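Local coordinates for protein Rab GDP-dissociation inhibitor (Saccharomyces cerevisiae, PDB 3CPI) that holds Rab GTPases such as Sec4 in their GDP-bound state by blocking nucleotide release, and extracts GDP-bound Ypt7 from vacuolar membranes in yeast, at residues I314-V319 with P386-F391; V266-D271 with T295-K300. All coordinates share one frame; numbering follows the deposited sequence.

The two contacts lie far apart, their centres about 44 Å and their nearest atoms about 19 Å from each other, yet the loop of contact 2 leads directly into strand 301-315, whose other end makes contact 1. Contact 1, partly buried, joins that strand to the residues leading into strand 389-400 at one end of the mixed sheet; backbone hydrogen bonds and a bridging water do much of the work there. Contact 2 is a surface contact, with less than half the area covered, and joins a small antiparallel sheet to the loop that leaves the parallel sheet. Its chemistry is accordingly one of side chains, a valine and a tyrosine hydroxyl meeting a phenylalanine edge, without a backbone pairing.

Contact 1: I314-V319 with P386-F391; sequences ILNHPV and PIEEKF
Asn316 N, Pro386 O and Glu388 OE2 grip one bridging water at 2.8 to 2.9 Å; it accepts from the amide and donates to both oxygens. The bridge lies where antiparallel strands 301-315 and 389-400 of the mixed sheet part company. Just inside it the hydrogen bonds are consistent with a classic beta bulge at the strand end: Ile314 N donates to Glu389 O at 2.9 Å, while Ile314 O accepts from Glu388 N, also at 2.9 Å. Glu388, with psi at -43°, has the helix-like backbone expected of the first bulge position. Its side chain bends at chi2, laying the carboxylate against the Asn316 amide with the two planes 17° apart; the closest touch is Asn316 OD1 to Glu388 CG, 3.4 Å.

At the loop end, CG of His317 lies between its backbone N and carbonyl carbon (chi1 63°), which turns the ring toward Pro386, although its exact fit there is doubtful. The ring's placement rests on NE2, hydrogen-bonded to Leu384 O, and on Leu315 CB, which lies over one face, offset toward the rim. An alanine here would take away the imidazole, and would probably leave the Leu384 carbonyl without this donor and Leu315 CB without the ring that lies over it.

On the face covered by helix 53-60, Ile314 CD1 meets the edge of the Phe391 ring at CE2, 3.6 Å away and near the ring plane. From the helix, Leu53 packs on Ile314 and Leu56 and Phe60 on Phe391, and the Glu389 carboxylate turns away to a salt bridge with Lys61. A separate apolar touch links Leu315 CD2 to Ile387 CG1 at 3.8 Å.

Contact 2: V266-D271 with T295-K300; sequences VLYKKD and TYFPEK
Val266 and Tyr268 converge on one edge of the Phe297 ring. The valine points across the interface, and both its methyls reach the same corner: CG1 of Val266 is 3.9 Å from CE2 of Phe297, near the ring plane, and CG2 of Val266 lies 4.0 Å from that same CE2. Beside them the hydroxyl of Tyr268 comes in the plane of the phenyl ring, its OH 3.5 Å from Phe297 CE2, the two aromatic side chains running antiparallel, one alongside the other. Lys300, three residues after Phe297, adds a looser touch, its NZ 4.0 Å from Tyr268 CE2 and oblique to the tyrosine ring; the same NZ has a long, weak ion pair with Asp407.

The nearest CA atoms across the interface, those of Val266 and Tyr296, are still 9.5 Å apart, so side chains alone span it. What they join is a three-stranded antiparallel meander, of which strand 265-268 is an outer member, and the loop leaving strand 290-292 of the five-stranded parallel sheet. That sheet has the strand order of a Rossmann-like fold, and the meander connects its strands 256-258 and 290-292, as in FAD-dependent relatives.

The CB of Phe297 does not itself point at the other segment; CG set anti to the carbonyl carbon (chi1 -65°) swings the end of the ring toward Val266 and Tyr268. Phe297 O accepts from Lys300 N at 3.0 Å, closing the turn that carries both side chains. Ile409 touches Phe297, Tyr268 and Lys300, while Leu15 and Leu411 also pack on the phenylalanine. Farther out, Leu267 is tied by its backbone to Glu276 and Gly277 of the neighbouring strand, and Tyr296 OH is hydrogen-bonded to Lys40 N.

Contact 1: I314-V319 with P386-F391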
# COMPACT_ATOMS: atom_id res chain seq x y z
N ILE A 314 14.53 6.32 11.69
CA ILE A 314 15.76 6.53 10.93
C ILE A 314 16.88 5.71 11.55
O ILE A 314 17.06 5.70 12.77
CB ILE A 314 16.18 8.01 10.86
CG1 ILE A 314 15.09 8.85 10.18
CG2 ILE A 314 17.51 8.16 10.10
CD1 ILE A 314 15.37 10.35 10.18
N LEU A 315 17.62 5.01 10.70
CA LEU A 315 18.74 4.18 11.13
C LEU A 315 20.01 4.61 10.40
O LEU A 315 19.94 5.19 9.31
CB LEU A 315 18.45 2.70 10.84
CG LEU A 315 17.02 2.13 11.00
CD1 LEU A 315 16.99 0.71 10.48
CD2 LEU A 315 16.49 2.20 12.45
N ASN A 316 21.17 4.35 11.01
CA ASN A 316 22.49 4.61 10.41
C ASN A 316 23.16 3.33 9.91
O ASN A 316 24.33 3.33 9.52
CB ASN A 316 23.42 5.28 11.43
CG ASN A 316 23.07 6.74 11.68
OD1 ASN A 316 22.14 7.29 11.07
ND2 ASN A 316 23.81 7.38 12.58
N HIS A 317 22.39 2.24 9.93
CA HIS A 317 22.89 0.90 9.61
C HIS A 317 21.74 0.08 9.04
O HIS A 317 20.58 0.41 9.28
CB HIS A 317 23.40 0.24 10.90
CG HIS A 317 22.32 0.03 11.92
ND1 HIS A 317 21.97 0.99 12.83
CD2 HIS A 317 21.51 -1.03 12.14
CE1 HIS A 317 20.99 0.53 13.59
NE2 HIS A 317 20.69 -0.69 13.20
N PRO A 318 22.05 -1.01 8.31
CA PRO A 318 20.94 -1.81 7.78
C PRO A 318 20.30 -2.61 8.91
O PRO A 318 20.88 -2.72 10.00
CB PRO A 318 21.62 -2.75 6.78
CG PRO A 318 23.06 -2.28 6.67
CD PRO A 318 23.36 -1.57 7.95
N VAL A 319 19.11 -3.14 8.66
CA VAL A 319 18.40 -3.93 9.67
C VAL A 319 19.18 -5.23 9.90
O VAL A 319 19.60 -5.87 8.94
CB VAL A 319 16.92 -4.21 9.24
CG1 VAL A 319 16.19 -5.06 10.28
CG2 VAL A 319 16.18 -2.90 9.01
N PRO A 386 19.86 -0.20 17.03
CA PRO A 386 19.86 1.20 17.46
C PRO A 386 19.10 2.11 16.50
O PRO A 386 19.33 2.06 15.29
CB PRO A 386 21.35 1.57 17.49
CG PRO A 386 22.06 0.27 17.69
CD PRO A 386 21.23 -0.75 16.96
N ILE A 387 18.20 2.93 17.03
CA ILE A 387 17.38 3.83 16.22
C ILE A 387 17.76 5.27 16.52
O ILE A 387 17.79 5.67 17.68
CB ILE A 387 15.86 3.59 16.49
CG1 ILE A 387 15.48 2.15 16.10
CG2 ILE A 387 15.01 4.61 15.74
CD1 ILE A 387 14.22 1.62 16.77
N GLU A 388 18.06 6.04 15.48
CA GLU A 388 18.48 7.43 15.62
C GLU A 388 17.34 8.40 15.95
O GLU A 388 17.50 9.28 16.79
CB GLU A 388 19.24 7.92 14.38
CG GLU A 388 20.58 7.22 14.13
CD GLU A 388 21.41 6.99 15.39
OE1 GLU A 388 21.65 7.97 16.15
OE2 GLU A 388 21.82 5.83 15.63
N GLU A 389 16.20 8.24 15.27
CA GLU A 389 15.01 9.05 15.55
C GLU A 389 13.71 8.38 15.11
O GLU A 389 13.66 7.73 14.06
CB GLU A 389 15.12 10.43 14.88
CG GLU A 389 14.19 11.49 15.47
CD GLU A 389 14.53 11.83 16.91
OE1 GLU A 389 15.52 12.56 17.13
OE2 GLU A 389 13.81 11.37 17.82
N LYS A 390 12.66 8.56 15.92
CA LYS A 390 11.31 8.07 15.61
C LYS A 390 10.37 9.24 15.35
O LYS A 390 10.38 10.22 16.08
CB LYS A 390 10.76 7.24 16.76
CG LYS A 390 11.53 5.98 17.07
CD LYS A 390 10.94 5.30 18.29
CE LYS A 390 11.77 4.12 18.72
NZ LYS A 390 11.17 3.45 19.90
N PHE A 391 9.54 9.11 14.31
CA PHE A 391 8.50 10.09 14.01
C PHE A 391 7.16 9.35 13.99
O PHE A 391 6.79 8.74 12.99
CB PHE A 391 8.77 10.78 12.67
CG PHE A 391 10.13 11.43 12.58
CD1 PHE A 391 10.28 12.80 12.83
CD2 PHE A 391 11.26 10.68 12.24
CE1 PHE A 391 11.54 13.41 12.74
CE2 PHE A 391 12.52 11.28 12.16
CZ PHE A 391 12.66 12.65 12.41
O HOH W 1 20.82 3.81 13.73

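Contact 2: V266-D271 with T295-K300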
# COMPACT_ATOMS: atom_id res chain seq x y z
N VAL A 266 -19.56 23.67 -1.67
CA VAL A 266 -19.97 22.61 -2.59
C VAL A 266 -21.40 22.88 -3.04
O VAL A 266 -22.29 23.10 -2.22
CB VAL A 266 -19.87 21.19 -1.94
CG1 VAL A 266 -20.29 20.10 -2.92
CG2 VAL A 266 -18.46 20.92 -1.44
N LEU A 267 -21.61 22.86 -4.35
CA LEU A 267 -22.93 23.13 -4.92
C LEU A 267 -23.70 21.85 -5.14
O LEU A 267 -23.16 20.86 -5.64
CB LEU A 267 -22.81 23.91 -6.24
CG LEU A 267 -21.99 25.20 -6.32
CD1 LEU A 267 -21.88 25.63 -7.77
CD2 LEU A 267 -22.58 26.32 -5.46
N TYR A 268 -24.98 21.88 -4.77
CA TYR A 268 -25.89 20.75 -4.93
C TYR A 268 -27.13 21.16 -5.73
O TYR A 268 -27.57 22.31 -5.64
CB TYR A 268 -26.32 20.22 -3.56
CG TYR A 268 -25.20 19.84 -2.63
CD1 TYR A 268 -24.68 20.77 -1.72
CD2 TYR A 268 -24.67 18.55 -2.63
CE1 TYR A 268 -23.65 20.42 -0.84
CE2 TYR A 268 -23.64 18.19 -1.75
CZ TYR A 268 -23.13 19.13 -0.87
OH TYR A 268 -22.11 18.78 -0.00
N LYS A 269 -27.68 20.23 -6.50
CA LYS A 269 -28.92 20.46 -7.23
C LYS A 269 -30.08 20.69 -6.26
O LYS A 269 -30.06 20.18 -5.14
CB LYS A 269 -29.23 19.28 -8.15
CG LYS A 269 -28.13 18.92 -9.13
CD LYS A 269 -28.36 19.54 -10.50
CE LYS A 269 -27.54 18.82 -11.56
NZ LYS A 269 -27.93 19.22 -12.95
N LYS A 270 -31.09 21.45 -6.70
CA LYS A 270 -32.18 21.89 -5.80
C LYS A 270 -32.92 20.76 -5.07
O LYS A 270 -32.78 20.61 -3.85
CB LYS A 270 -33.16 22.81 -6.54
CG LYS A 270 -32.62 24.21 -6.87
CD LYS A 270 -32.39 25.06 -5.62
CE LYS A 270 -31.63 26.34 -5.96
NZ LYS A 270 -31.16 27.08 -4.75
N ASP A 271 -33.71 19.98 -5.81
CA ASP A 271 -34.58 18.98 -5.19
C ASP A 271 -33.92 17.63 -4.93
O ASP A 271 -34.14 17.01 -3.88
CB ASP A 271 -35.88 18.81 -5.99
CG ASP A 271 -37.02 19.71 -5.48
OD1 ASP A 271 -37.08 19.96 -4.25
OD2 ASP A 271 -37.85 20.14 -6.30
N THR A 295 -11.68 13.90 3.75
CA THR A 295 -11.47 15.23 4.36
C THR A 295 -12.29 16.34 3.67
O THR A 295 -12.48 17.42 4.25
CB THR A 295 -9.97 15.65 4.43
OG1 THR A 295 -9.46 15.88 3.11
CG2 THR A 295 -9.15 14.56 5.11
N TYR A 296 -12.78 16.06 2.47
CA TYR A 296 -13.62 17.00 1.72
C TYR A 296 -15.11 16.90 2.06
O TYR A 296 -15.86 17.88 1.92
CB TYR A 296 -13.39 16.83 0.22
CG TYR A 296 -12.02 17.33 -0.21
CD1 TYR A 296 -11.84 18.65 -0.62
CD2 TYR A 296 -10.91 16.48 -0.19
CE1 TYR A 296 -10.58 19.12 -1.00
CE2 TYR A 296 -9.65 16.94 -0.56
CZ TYR A 296 -9.49 18.26 -0.97
OH TYR A 296 -8.25 18.71 -1.34
N PHE A 297 -15.53 15.71 2.52
CA PHE A 297 -16.91 15.45 2.94
C PHE A 297 -16.95 14.62 4.23
O PHE A 297 -17.38 13.47 4.20
CB PHE A 297 -17.66 14.70 1.84
CG PHE A 297 -17.84 15.48 0.56
CD1 PHE A 297 -16.94 15.34 -0.49
CD2 PHE A 297 -18.94 16.33 0.39
CE1 PHE A 297 -17.12 16.04 -1.68
CE2 PHE A 297 -19.13 17.03 -0.78
CZ PHE A 297 -18.23 16.89 -1.82
N PRO A 298 -16.50 15.20 5.36
CA PRO A 298 -16.40 14.36 6.56
C PRO A 298 -17.78 13.90 7.08
O PRO A 298 -17.88 12.83 7.66
CB PRO A 298 -15.69 15.26 7.58
CG PRO A 298 -15.91 16.66 7.09
CD PRO A 298 -16.08 16.59 5.60
N GLU A 299 -18.81 14.71 6.86
CA GLU A 299 -20.18 14.38 7.25
C GLU A 299 -20.78 13.25 6.41
O GLU A 299 -21.84 12.70 6.73
CB GLU A 299 -21.08 15.63 7.21
CG GLU A 299 -21.54 16.07 5.80
CD GLU A 299 -20.42 16.67 4.93
OE1 GLU A 299 -19.35 17.04 5.46
OE2 GLU A 299 -20.62 16.79 3.70
N LYS A 300 -20.11 12.92 5.31
CA LYS A 300 -20.55 11.84 4.43
C LYS A 300 -19.66 10.62 4.55
O LYS A 300 -19.76 9.68 3.76
CB LYS A 300 -20.68 12.33 2.99
CG LYS A 300 -21.91 13.18 2.82
CD LYS A 300 -22.21 13.52 1.38
CE LYS A 300 -23.71 13.67 1.22
NZ LYS A 300 -24.06 14.78 0.31